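Local coordinates for 39 kDa initiator binding protein (Trichomonas vaginalis, PDB 1PP7), which binds the initiator (Inr) element of core promoters through its N-terminal DNA-binding domain, the part present here, and probably acts in transcription initiation, at residues Arg36-Leu41 and Ile55-Ile60; Met67-Val72 and Val85-Leu90. All coordinates share one frame; numbering follows the deposited sequence.

Contact 1 of 2, residues Arg36-Leu41 and Ile55-Ile60; sequences RKLHML and IGLSWI. With ZN (zinc ion), chain I.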
ATOM      1  N   ARG C  36      -4.005  -1.579   7.332  1.00 21.46           N
ATOM      2  CA  ARG C  36      -4.132  -2.997   7.030  1.00 22.17           C
ATOM      3  C   ARG C  36      -4.405  -3.242   5.572  1.00 27.54           C
ATOM      4  O   ARG C  36      -4.112  -4.335   5.054  1.00 33.20           O
ATOM      5  CB  ARG C  36      -5.178  -3.667   7.892  1.00 23.69           C
ATOM      6  CG  ARG C  36      -4.763  -3.774   9.334  1.00 23.63           C
ATOM      7  CD  ARG C  36      -5.606  -4.794   9.994  1.00 22.11           C
ATOM      8  NE  ARG C  36      -5.484  -4.832  11.438  1.00 20.83           N
ATOM      9  CZ  ARG C  36      -6.162  -5.720  12.149  1.00 29.24           C
ATOM     10  NH1 ARG C  36      -6.974  -6.560  11.477  1.00 24.80           N
ATOM     11  NH2 ARG C  36      -6.001  -5.825  13.484  1.00 22.63           N
ATOM     12  N   LYS C  37      -4.968  -2.249   4.894  1.00 23.89           N
ATOM     13  CA  LYS C  37      -5.117  -2.397   3.459  1.00 27.01           C
ATOM     14  C   LYS C  37      -3.678  -2.303   2.877  1.00 26.21           C
ATOM     15  O   LYS C  37      -3.290  -3.138   2.057  1.00 29.11           O
ATOM     16  CB  LYS C  37      -6.009  -1.308   2.866  1.00 22.94           C
ATOM     17  CG  LYS C  37      -7.442  -1.472   3.342  1.00 25.66           C
ATOM     18  CD  LYS C  37      -8.273  -0.238   3.077  1.00 27.28           C
ATOM     19  CE  LYS C  37      -9.683  -0.635   2.701  1.00 29.63           C
ATOM     20  NZ  LYS C  37     -10.674   0.520   2.739  1.00 36.00           N
ATOM     21  N   LEU C  38      -2.880  -1.329   3.315  1.00 21.99           N
ATOM     22  CA  LEU C  38      -1.522  -1.226   2.788  1.00 22.07           C
ATOM     23  C   LEU C  38      -0.811  -2.512   3.100  1.00 24.76           C
ATOM     24  O   LEU C  38      -0.136  -3.071   2.237  1.00 28.08           O
ATOM     25  CB  LEU C  38      -0.721  -0.094   3.439  1.00 25.15           C
ATOM     26  CG  LEU C  38      -0.122   0.958   2.506  1.00 32.48           C
ATOM     27  CD1 LEU C  38       0.950   1.767   3.235  1.00 28.34           C
ATOM     28  CD2 LEU C  38       0.403   0.284   1.231  1.00 32.13           C
ATOM     29  N   HIS C  39      -1.005  -2.991   4.327  1.00 21.64           N
ATOM     30  CA  HIS C  39      -0.323  -4.170   4.786  1.00 24.83           C
ATOM     31  C   HIS C  39      -0.716  -5.411   4.031  1.00 26.99           C
ATOM     32  O   HIS C  39       0.164  -6.217   3.659  1.00 27.71           O
ATOM     33  CB  HIS C  39      -0.486  -4.361   6.314  1.00 28.98           C
ATOM     34  CG  HIS C  39       0.633  -5.129   6.942  1.00 27.02           C
ATOM     35  ND1 HIS C  39       0.594  -6.501   7.114  1.00 26.29           N
ATOM     36  CD2 HIS C  39       1.883  -4.739   7.306  1.00 26.79           C
ATOM     37  CE1 HIS C  39       1.771  -6.925   7.555  1.00 29.46           C
ATOM     38  NE2 HIS C  39       2.573  -5.876   7.678  1.00 26.98           N
ATOM     39  N   MET C  40      -2.009  -5.607   3.790  1.00 28.03           N
ATOM     40  CA  MET C  40      -2.384  -6.808   3.021  1.00 27.87           C
ATOM     41  C   MET C  40      -1.834  -6.708   1.613  1.00 23.58           C
ATOM     42  O   MET C  40      -1.546  -7.704   1.029  1.00 23.98           O
ATOM     43  CB  MET C  40      -3.881  -6.952   2.885  1.00 29.36           C
ATOM     44  CG  MET C  40      -4.553  -7.168   4.187  1.00 53.83           C
ATOM     45  SD  MET C  40      -6.364  -7.229   3.981  1.00 72.21           S
ATOM     46  CE  MET C  40      -6.977  -5.763   4.985  1.00 65.30           C
ATOM     47  N   LEU C  41      -1.716  -5.495   1.083  1.00 21.15           N
ATOM     48  CA  LEU C  41      -1.266  -5.288  -0.275  1.00 26.45           C
ATOM     49  C   LEU C  41       0.194  -5.677  -0.383  1.00 26.20           C
ATOM     50  O   LEU C  41       0.583  -6.436  -1.222  1.00 26.78           O
ATOM     51  CB  LEU C  41      -1.412  -3.816  -0.652  1.00 28.78           C
ATOM     52  CG  LEU C  41      -2.108  -3.556  -1.969  1.00 30.82           C
ATOM     53  CD1 LEU C  41      -1.458  -2.398  -2.704  1.00 34.17           C
ATOM     54  CD2 LEU C  41      -2.032  -4.816  -2.810  1.00 36.65           C
ATOM     55  N   ILE C  55       3.282  -2.402 -10.002  1.00 46.51           N
ATOM     56  CA  ILE C  55       2.708  -1.456  -9.061  1.00 44.45           C
ATOM     57  C   ILE C  55       3.795  -0.668  -8.309  1.00 43.71           C
ATOM     58  O   ILE C  55       3.828   0.577  -8.319  1.00 44.42           O
ATOM     59  CB  ILE C  55       1.776  -2.136  -8.066  1.00 42.37           C
ATOM     60  CG1 ILE C  55       0.675  -2.870  -8.818  1.00 42.98           C
ATOM     61  CG2 ILE C  55       1.154  -1.086  -7.157  1.00 39.57           C
ATOM     62  CD1 ILE C  55      -0.301  -3.615  -7.904  1.00 44.68           C
ATOM     63  N   GLY C  56       4.706  -1.367  -7.671  1.00 39.94           N
ATOM     64  CA  GLY C  56       5.738  -0.621  -6.991  1.00 40.32           C
ATOM     65  C   GLY C  56       5.276  -0.410  -5.562  1.00 38.13           C
ATOM     66  O   GLY C  56       4.783   0.661  -5.202  1.00 37.67           O
ATOM     67  N   LEU C  57       5.425  -1.477  -4.780  1.00 34.72           N
ATOM     68  CA  LEU C  57       5.079  -1.544  -3.383  1.00 31.90           C
ATOM     69  C   LEU C  57       5.742  -2.811  -2.871  1.00 32.09           C
ATOM     70  O   LEU C  57       5.223  -3.898  -3.088  1.00 31.47           O
ATOM     71  CB  LEU C  57       3.566  -1.630  -3.205  1.00 30.58           C
ATOM     72  CG  LEU C  57       3.098  -1.517  -1.767  1.00 28.85           C
ATOM     73  CD1 LEU C  57       3.841  -0.362  -1.155  1.00 28.46           C
ATOM     74  CD2 LEU C  57       1.569  -1.343  -1.701  1.00 31.33           C
ATOM     75  N   SER C  58       6.900  -2.658  -2.214  1.00 32.55           N
ATOM     76  CA  SER C  58       7.657  -3.786  -1.654  1.00 34.98           C
ATOM     77  C   SER C  58       8.570  -3.476  -0.457  1.00 31.62           C
ATOM     78  O   SER C  58       9.059  -2.364  -0.285  1.00 29.27           O
ATOM     79  CB  SER C  58       8.481  -4.504  -2.763  1.00 35.61           C
ATOM     80  OG  SER C  58       9.275  -3.620  -3.509  1.00 37.57           O
ATOM     81  N   TRP C  59       8.773  -4.471   0.395  1.00 32.82           N
ATOM     82  CA  TRP C  59       9.653  -4.279   1.548  1.00 33.41           C
ATOM     83  C   TRP C  59      11.113  -4.243   1.092  1.00 36.39           C
ATOM     84  O   TRP C  59      11.546  -5.014   0.216  1.00 37.80           O
ATOM     85  CB  TRP C  59       9.514  -5.424   2.547  1.00 26.78           C
ATOM     86  CG  TRP C  59       8.155  -5.533   3.190  1.00 33.67           C
ATOM     87  CD1 TRP C  59       7.185  -6.466   2.910  1.00 29.90           C
ATOM     88  CD2 TRP C  59       7.630  -4.710   4.255  1.00 26.94           C
ATOM     89  NE1 TRP C  59       6.107  -6.268   3.735  1.00 37.55           N
ATOM     90  CE2 TRP C  59       6.355  -5.202   4.567  1.00 30.94           C
ATOM     91  CE3 TRP C  59       8.125  -3.611   4.970  1.00 30.73           C
ATOM     92  CZ2 TRP C  59       5.566  -4.641   5.546  1.00 24.90           C
ATOM     93  CZ3 TRP C  59       7.347  -3.051   5.948  1.00 27.92           C
ATOM     94  CH2 TRP C  59       6.076  -3.564   6.228  1.00 30.86           C
ATOM     95  N   ILE C  60      11.885  -3.355   1.678  1.00 39.17           N
ATOM     96  CA  ILE C  60      13.305  -3.324   1.352  1.00 40.88           C
ATOM     97  C   ILE C  60      14.037  -3.922   2.608  1.00 42.18           C
ATOM     98  O   ILE C  60      15.196  -4.300   2.555  1.00 45.07           O
ATOM     99  CB  ILE C  60      13.746  -1.876   0.962  1.00 38.11           C
ATOM    100  CG1 ILE C  60      13.556  -0.920   2.127  1.00 31.38           C
ATOM    101  CG2 ILE C  60      12.879  -1.381  -0.223  1.00 36.74           C
ATOM    102  CD1 ILE C  60      13.703   0.515   1.702  1.00 39.30           C
TER
HETATM  103 ZN    ZN I 132      -0.996  -7.782   7.364  1.00 39.56          ZN
HETATM  104  O   HOH W   1      -1.152  -9.372   5.689  1.00 23.36           O
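Leu-57, the first residue of strand 57-59, turns its CD2 branch to helix 34-45 and sets it against two leucines one helical turn apart, 3.4 Å from Leu-41 CD1 and 3.6 Å from Leu-38 CD2. The side chain leaves the strand toward the helix, and with CG anti to the backbone N (chi1 -172°) its CD2 ends between the two leucines. The Leu-41 side chain crosses it at about a right angle, whereas that of Leu-38 runs aslant. Phe-65 and Met-67 of the next strand and Val-72 of helix 69-76 also touch Leu-57, so it lies among apolar groups from several elements. This is the interior of a winged-helix domain, where the axes of strand 57-59 and of the 36-41 part of the helix come within 9.6 Å and make an angle of 77°. Two residues on, Trp-59 reaches back with its indole: CZ2, on the edge of the six-membered ring, lies 3.9 Å from His-39 NE2. The imidazole and that ring are inclined at 64°, with centroids 6.0 Å apart. Both ring nitrogens are engaged. ND1 binds a zinc ion at 2.1 Å, and a water at 2.3 Å from the zinc ion is a further ligand, while NE2 gives its hydrogen to the carbonyl O of Thr-111. Metal and carbonyl together would restrict rotation of the ring, and Phe-110 packs edge-to-face with it.

Contact 2 of 2, residues Met67-Val72 and Val85-Leu90; sequences MKKKNV and VNLRDL. With nucleotides of chain B; nucleotides of chain A.
The guanidinium of Arg-88, next in sequence to the Leu-87 that meets Met-67 and Lys-69, has O5' of DG4 of chain B over one face, offset toward the rim. Its NH2 approaches OP1 of the same nucleotide so closely that the detail of this hydrogen bond is doubtful. A second flat group, the carboxamide of Asn-86, uses its ND2 to donate to OP2 of DT7 of chain A at 2.9 Å, with an N-H...O angle of 156°. Contacts with both DNA strands are consistent with helix 80-89 being the recognition helix of a helix-turn-helix, packed against the preceding helix 69-76. Beside them, Val-85 CG1 lies 3.6 Å from C7, the methyl of the DT7 base, an apolar contact with the base itself. On the protein side Leu-87 and Met-67 reach toward each other tip to tip, Met-67 CE standing 3.9 Å from Leu-87 CD1 and 4.1 Å from Leu-87 CD2. Trp-105 of strand 102-106 touches both residues. Lys-69 lays its aliphatic chain obliquely across Leu-87, then bends at chi3 (-80°), taking its amine past the leucine to the DNA backbone. There NZ is hydrogen-bonded to Asn-84 OD1 and makes a weak bond of 3.0 Å to OP2 of DA3 of chain B, while the carbon two positions back, Lys-69 CD, rests 3.9 Å from Leu-87 CD1.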
ATOM      1  N   MET C  67       7.532   2.548  -2.482  1.00 27.01           N
ATOM      2  CA  MET C  67       6.339   2.449  -3.286  1.00 30.67           C
ATOM      3  C   MET C  67       6.319   3.560  -4.297  1.00 31.88           C
ATOM      4  O   MET C  67       7.105   4.496  -4.202  1.00 29.74           O
ATOM      5  CB  MET C  67       5.069   2.539  -2.388  1.00 32.87           C
ATOM      6  CG  MET C  67       4.677   3.945  -1.911  1.00 31.35           C
ATOM      7  SD  MET C  67       3.062   3.924  -0.961  1.00 39.57           S
ATOM      8  CE  MET C  67       3.561   4.368   0.614  1.00 22.48           C
ATOM      9  N   LYS C  68       5.448   3.403  -5.298  1.00 34.81           N
ATOM     10  CA  LYS C  68       5.203   4.427  -6.290  1.00 36.59           C
ATOM     11  C   LYS C  68       3.771   4.884  -5.900  1.00 35.31           C
ATOM     12  O   LYS C  68       2.780   4.225  -6.220  1.00 33.30           O
ATOM     13  CB  LYS C  68       5.257   3.812  -7.687  1.00 43.26           C
ATOM     14  CG  LYS C  68       6.666   3.498  -8.159  1.00 50.53           C
ATOM     15  CD  LYS C  68       6.725   3.398  -9.674  1.00 57.15           C
ATOM     16  CE  LYS C  68       8.165   3.112 -10.143  1.00 64.62           C
ATOM     17  NZ  LYS C  68       8.460   3.304 -11.616  1.00 67.25           N
ATOM     18  N   LYS C  69       3.647   5.994  -5.183  1.00 34.07           N
ATOM     19  CA  LYS C  69       2.306   6.412  -4.747  1.00 35.98           C
ATOM     20  C   LYS C  69       1.305   6.530  -5.884  1.00 36.69           C
ATOM     21  O   LYS C  69       0.151   6.143  -5.754  1.00 35.43           O
ATOM     22  CB  LYS C  69       2.376   7.716  -3.959  1.00 24.64           C
ATOM     23  CG  LYS C  69       3.212   7.531  -2.744  1.00 25.68           C
ATOM     24  CD  LYS C  69       3.117   8.676  -1.818  1.00 22.65           C
ATOM     25  CE  LYS C  69       4.013   9.813  -2.281  1.00 20.36           C
ATOM     26  NZ  LYS C  69       3.591  11.064  -1.589  1.00 24.09           N
ATOM     27  N   LYS C  70       1.764   7.055  -7.006  1.00 39.43           N
ATOM     28  CA  LYS C  70       0.901   7.207  -8.151  1.00 43.01           C
ATOM     29  C   LYS C  70       0.144   5.881  -8.467  1.00 40.45           C
ATOM     30  O   LYS C  70      -1.063   5.911  -8.655  1.00 36.92           O
ATOM     31  CB  LYS C  70       1.745   7.696  -9.338  1.00 46.94           C
ATOM     32  CG  LYS C  70       0.942   8.282 -10.476  1.00 53.50           C
ATOM     33  CD  LYS C  70       1.701   9.433 -11.119  1.00 62.55           C
ATOM     34  CE  LYS C  70       0.955   9.984 -12.338  1.00 66.36           C
ATOM     35  NZ  LYS C  70       1.710  11.105 -13.029  1.00 67.33           N
ATOM     36  N   ASN C  71       0.849   4.732  -8.473  1.00 38.68           N
ATOM     37  CA  ASN C  71       0.242   3.422  -8.767  1.00 33.95           C
ATOM     38  C   ASN C  71      -0.546   2.856  -7.591  1.00 36.05           C
ATOM     39  O   ASN C  71      -1.585   2.213  -7.754  1.00 39.12           O
ATOM     40  CB  ASN C  71       1.323   2.423  -9.173  1.00 33.00           C
ATOM     41  CG  ASN C  71       1.878   2.679 -10.611  1.00 39.67           C
ATOM     42  OD1 ASN C  71       1.600   3.712 -11.231  1.00 39.88           O
ATOM     43  ND2 ASN C  71       2.672   1.737 -11.122  1.00 37.89           N
ATOM     44  N   VAL C  72      -0.026   3.069  -6.397  1.00 33.90           N
ATOM     45  CA  VAL C  72      -0.671   2.597  -5.205  1.00 30.60           C
ATOM     46  C   VAL C  72      -2.008   3.306  -4.987  1.00 33.28           C
ATOM     47  O   VAL C  72      -2.983   2.688  -4.552  1.00 28.57           O
ATOM     48  CB  VAL C  72       0.229   2.824  -4.039  1.00 28.59           C
ATOM     49  CG1 VAL C  72      -0.537   2.573  -2.732  1.00 30.95           C
ATOM     50  CG2 VAL C  72       1.446   1.938  -4.194  1.00 27.00           C
ATOM     51  N   VAL C  85      -2.577  12.285   2.218  1.00 19.89           N
ATOM     52  CA  VAL C  85      -3.250  12.672   3.430  1.00 20.22           C
ATOM     53  C   VAL C  85      -3.294  11.456   4.431  1.00 25.33           C
ATOM     54  O   VAL C  85      -3.030  11.615   5.640  1.00 22.04           O
ATOM     55  CB  VAL C  85      -4.667  13.222   3.087  1.00 23.18           C
ATOM     56  CG1 VAL C  85      -5.583  13.140   4.279  1.00 18.19           C
ATOM     57  CG2 VAL C  85      -4.564  14.704   2.650  1.00 17.61           C
ATOM     58  N   ASN C  86      -3.626  10.256   3.929  1.00 24.82           N
ATOM     59  CA  ASN C  86      -3.667   9.066   4.766  1.00 26.55           C
ATOM     60  C   ASN C  86      -2.279   8.691   5.362  1.00 29.24           C
ATOM     61  O   ASN C  86      -2.208   8.260   6.553  1.00 26.63           O
ATOM     62  CB  ASN C  86      -4.215   7.863   3.975  1.00 30.39           C
ATOM     63  CG  ASN C  86      -5.729   7.950   3.706  1.00 34.95           C
ATOM     64  OD1 ASN C  86      -6.470   8.778   4.305  1.00 35.99           O
ATOM     65  ND2 ASN C  86      -6.188   7.101   2.807  1.00 26.55           N
ATOM     66  N   LEU C  87      -1.203   8.808   4.560  1.00 23.70           N
ATOM     67  CA  LEU C  87       0.139   8.485   5.071  1.00 30.92           C
ATOM     68  C   LEU C  87       0.471   9.471   6.230  1.00 33.39           C
ATOM     69  O   LEU C  87       0.899   9.053   7.343  1.00 31.50           O
ATOM     70  CB  LEU C  87       1.205   8.567   3.955  1.00 27.27           C
ATOM     71  CG  LEU C  87       0.962   7.592   2.785  1.00 25.14           C
ATOM     72  CD1 LEU C  87       2.026   7.768   1.813  1.00 24.84           C
ATOM     73  CD2 LEU C  87       0.964   6.184   3.209  1.00 19.73           C
ATOM     74  N   ARG C  88       0.232  10.754   5.956  1.00 29.13           N
ATOM     75  CA  ARG C  88       0.413  11.832   6.905  1.00 33.16           C
ATOM     76  C   ARG C  88      -0.361  11.580   8.208  1.00 31.68           C
ATOM     77  O   ARG C  88       0.250  11.456   9.282  1.00 32.40           O
ATOM     78  CB  ARG C  88      -0.016  13.181   6.256  1.00 37.20           C
ATOM     79  CG  ARG C  88      -0.620  14.290   7.206  1.00 46.86           C
ATOM     80  CD  ARG C  88       0.245  15.535   7.222  1.00 47.01           C
ATOM     81  NE  ARG C  88       1.523  15.218   6.585  1.00 56.34           N
ATOM     82  CZ  ARG C  88       2.662  15.913   6.711  1.00 57.94           C
ATOM     83  NH1 ARG C  88       2.706  17.013   7.485  1.00 55.39           N
ATOM     84  NH2 ARG C  88       3.760  15.500   6.045  1.00 50.00           N
ATOM     85  N   ASP C  89      -1.680  11.450   8.118  1.00 33.45           N
ATOM     86  CA  ASP C  89      -2.511  11.277   9.324  1.00 38.12           C
ATOM     87  C   ASP C  89      -2.384   9.972  10.050  1.00 36.87           C
ATOM     88  O   ASP C  89      -2.739   9.884  11.212  1.00 41.20           O
ATOM     89  CB  ASP C  89      -3.983  11.560   9.010  1.00 39.42           C
ATOM     90  CG  ASP C  89      -4.185  12.923   8.276  1.00 50.72           C
ATOM     91  OD1 ASP C  89      -5.285  13.112   7.661  1.00 53.48           O
ATOM     92  OD2 ASP C  89      -3.256  13.798   8.310  1.00 47.82           O
ATOM     93  N   LEU C  90      -1.866   8.943   9.390  1.00 38.74           N
ATOM     94  CA  LEU C  90      -1.691   7.664  10.073  1.00 33.53           C
ATOM     95  C   LEU C  90      -0.255   7.421  10.564  1.00 32.60           C
ATOM     96  O   LEU C  90       0.096   6.320  10.995  1.00 38.15           O
ATOM     97  CB  LEU C  90      -2.228   6.513   9.205  1.00 34.31           C
ATOM     98  CG  LEU C  90      -3.748   6.677   8.945  1.00 33.27           C
ATOM     99  CD1 LEU C  90      -4.311   5.567   8.153  1.00 30.22           C
ATOM    100  CD2 LEU C  90      -4.458   6.736  10.278  1.00 33.89           C
TER
ATOM    101  P    DG B   4       3.181  15.421   2.749  1.00 40.10           P
ATOM    102  OP1  DG B   4       4.220  14.907   3.701  1.00 40.29           O
ATOM    103  OP2  DG B   4       2.023  14.582   2.383  1.00 36.70           O
ATOM    104  O5'  DG B   4       2.637  16.789   3.338  1.00 35.78           O
ATOM    105  C5'  DG B   4       3.519  17.902   3.422  1.00 33.89           C
ATOM    106  C4'  DG B   4       2.736  19.176   3.614  1.00 38.37           C
ATOM    107  O4'  DG B   4       2.118  19.574   2.362  1.00 41.33           O
ATOM    108  C3'  DG B   4       1.602  19.046   4.624  1.00 39.06           C
ATOM    109  O3'  DG B   4       1.572  20.252   5.392  1.00 42.35           O
ATOM    110  C2'  DG B   4       0.379  18.834   3.733  1.00 40.02           C
ATOM    111  C1'  DG B   4       0.722  19.669   2.503  1.00 37.35           C
ATOM    112  N9   DG B   4       0.107  19.306   1.226  1.00 35.39           N
ATOM    113  C8   DG B   4       0.111  18.079   0.568  1.00 39.70           C
ATOM    114  N7   DG B   4      -0.541  18.097  -0.579  1.00 32.34           N
ATOM    115  C5   DG B   4      -0.997  19.411  -0.682  1.00 35.68           C
ATOM    116  C6   DG B   4      -1.770  20.046  -1.699  1.00 35.88           C
ATOM    117  O6   DG B   4      -2.188  19.565  -2.753  1.00 40.49           O
ATOM    118  N1   DG B   4      -2.037  21.388  -1.383  1.00 35.88           N
ATOM    119  C2   DG B   4      -1.598  22.037  -0.232  1.00 33.76           C
ATOM    120  N2   DG B   4      -1.942  23.334  -0.077  1.00 28.29           N
ATOM    121  N3   DG B   4      -0.870  21.451   0.710  1.00 30.32           N
ATOM    122  C4   DG B   4      -0.609  20.161   0.430  1.00 32.46           C
ATOM    123  P    DA B   3       6.454  13.209  -2.978  1.00 42.62           P
ATOM    124  OP1  DA B   3       7.635  12.705  -2.206  1.00 36.25           O
ATOM    125  OP2  DA B   3       5.478  12.266  -3.573  1.00 39.70           O
ATOM    126  O5'  DA B   3       5.630  14.181  -2.039  1.00 40.74           O
ATOM    127  C5'  DA B   3       6.304  14.966  -1.066  1.00 34.58           C
ATOM    128  C4'  DA B   3       5.310  15.867  -0.377  1.00 40.17           C
ATOM    129  O4'  DA B   3       4.705  16.801  -1.310  1.00 38.71           O
ATOM    130  C3'  DA B   3       4.135  15.179   0.332  1.00 36.38           C
ATOM    131  O3'  DA B   3       3.963  15.969   1.483  1.00 38.91           O
ATOM    132  C2'  DA B   3       2.970  15.468  -0.591  1.00 34.19           C
ATOM    133  C1'  DA B   3       3.331  16.874  -1.008  1.00 34.15           C
ATOM    134  N9   DA B   3       2.605  17.452  -2.144  1.00 31.05           N
ATOM    135  C8   DA B   3       2.147  16.851  -3.300  1.00 32.30           C
ATOM    136  N7   DA B   3       1.483  17.672  -4.098  1.00 27.49           N
ATOM    137  C5   DA B   3       1.509  18.881  -3.425  1.00 28.91           C
ATOM    138  C6   DA B   3       0.956  20.152  -3.730  1.00 30.73           C
ATOM    139  N6   DA B   3       0.258  20.413  -4.846  1.00 26.28           N
ATOM    140  N1   DA B   3       1.146  21.154  -2.828  1.00 30.07           N
ATOM    141  C2   DA B   3       1.851  20.889  -1.704  1.00 28.07           C
ATOM    142  N3   DA B   3       2.425  19.736  -1.313  1.00 30.48           N
ATOM    143  C4   DA B   3       2.210  18.764  -2.225  1.00 27.65           C
TER
ATOM    144  P    DT A   7     -10.316   6.405   1.944  1.00 39.25           P
ATOM    145  OP1  DT A   7     -11.162   5.300   1.375  1.00 38.50           O
ATOM    146  OP2  DT A   7      -8.830   6.402   1.757  1.00 32.40           O
ATOM    147  O5'  DT A   7     -10.835   7.772   1.338  1.00 40.06           O
ATOM    148  C5'  DT A   7     -12.208   7.898   0.999  1.00 37.72           C
ATOM    149  C4'  DT A   7     -12.462   9.225   0.335  1.00 35.25           C
ATOM    150  O4'  DT A   7     -12.582  10.273   1.326  1.00 29.66           O
ATOM    151  C3'  DT A   7     -11.395   9.669  -0.664  1.00 32.69           C
ATOM    152  O3'  DT A   7     -12.018   9.908  -1.927  1.00 37.04           O
ATOM    153  C2'  DT A   7     -10.853  10.946  -0.053  1.00 34.95           C
ATOM    154  C1'  DT A   7     -12.007  11.431   0.806  1.00 30.69           C
ATOM    155  N1   DT A   7     -11.643  12.301   1.933  1.00 29.93           N
ATOM    156  C2   DT A   7     -12.391  13.443   2.097  1.00 32.10           C
ATOM    157  O2   DT A   7     -13.301  13.730   1.331  1.00 33.62           O
ATOM    158  N3   DT A   7     -12.024  14.246   3.174  1.00 29.90           N
ATOM    159  C4   DT A   7     -10.983  14.001   4.076  1.00 36.11           C
ATOM    160  O4   DT A   7     -10.751  14.804   5.010  1.00 34.04           O
ATOM    161  C5   DT A   7     -10.227  12.760   3.826  1.00 33.65           C
ATOM    162  C7   DT A   7      -9.097  12.394   4.737  1.00 27.02           C
ATOM    163  C6   DT A   7     -10.595  11.996   2.782  1.00 32.90           C
TER

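Contact 1 closes before contact 2 opens along the chain, and their centres lie about 11 Å apart in one winged-helix domain. The first joins helix 34-45 to the outermost strand 57-59; the second joins the end of the neighbouring strand 65-67 and the start of helix 69-76 to helix 80-89. They touch where strands 57-59 and 65-67 run side by side: just beyond the paired strands Gly-56 O and Lys-68 N are 2.8 Å apart, probably hydrogen-bonded, and Leu-57 CD1 packs 3.4 Å from Met-67 CB. Apolar packing thus runs from Leu-38 and Leu-41 through Leu-57 and Met-67 to Leu-87 on helix 80-89, which meets the DNA, consistent with a compact domain presenting that helix to the initiator.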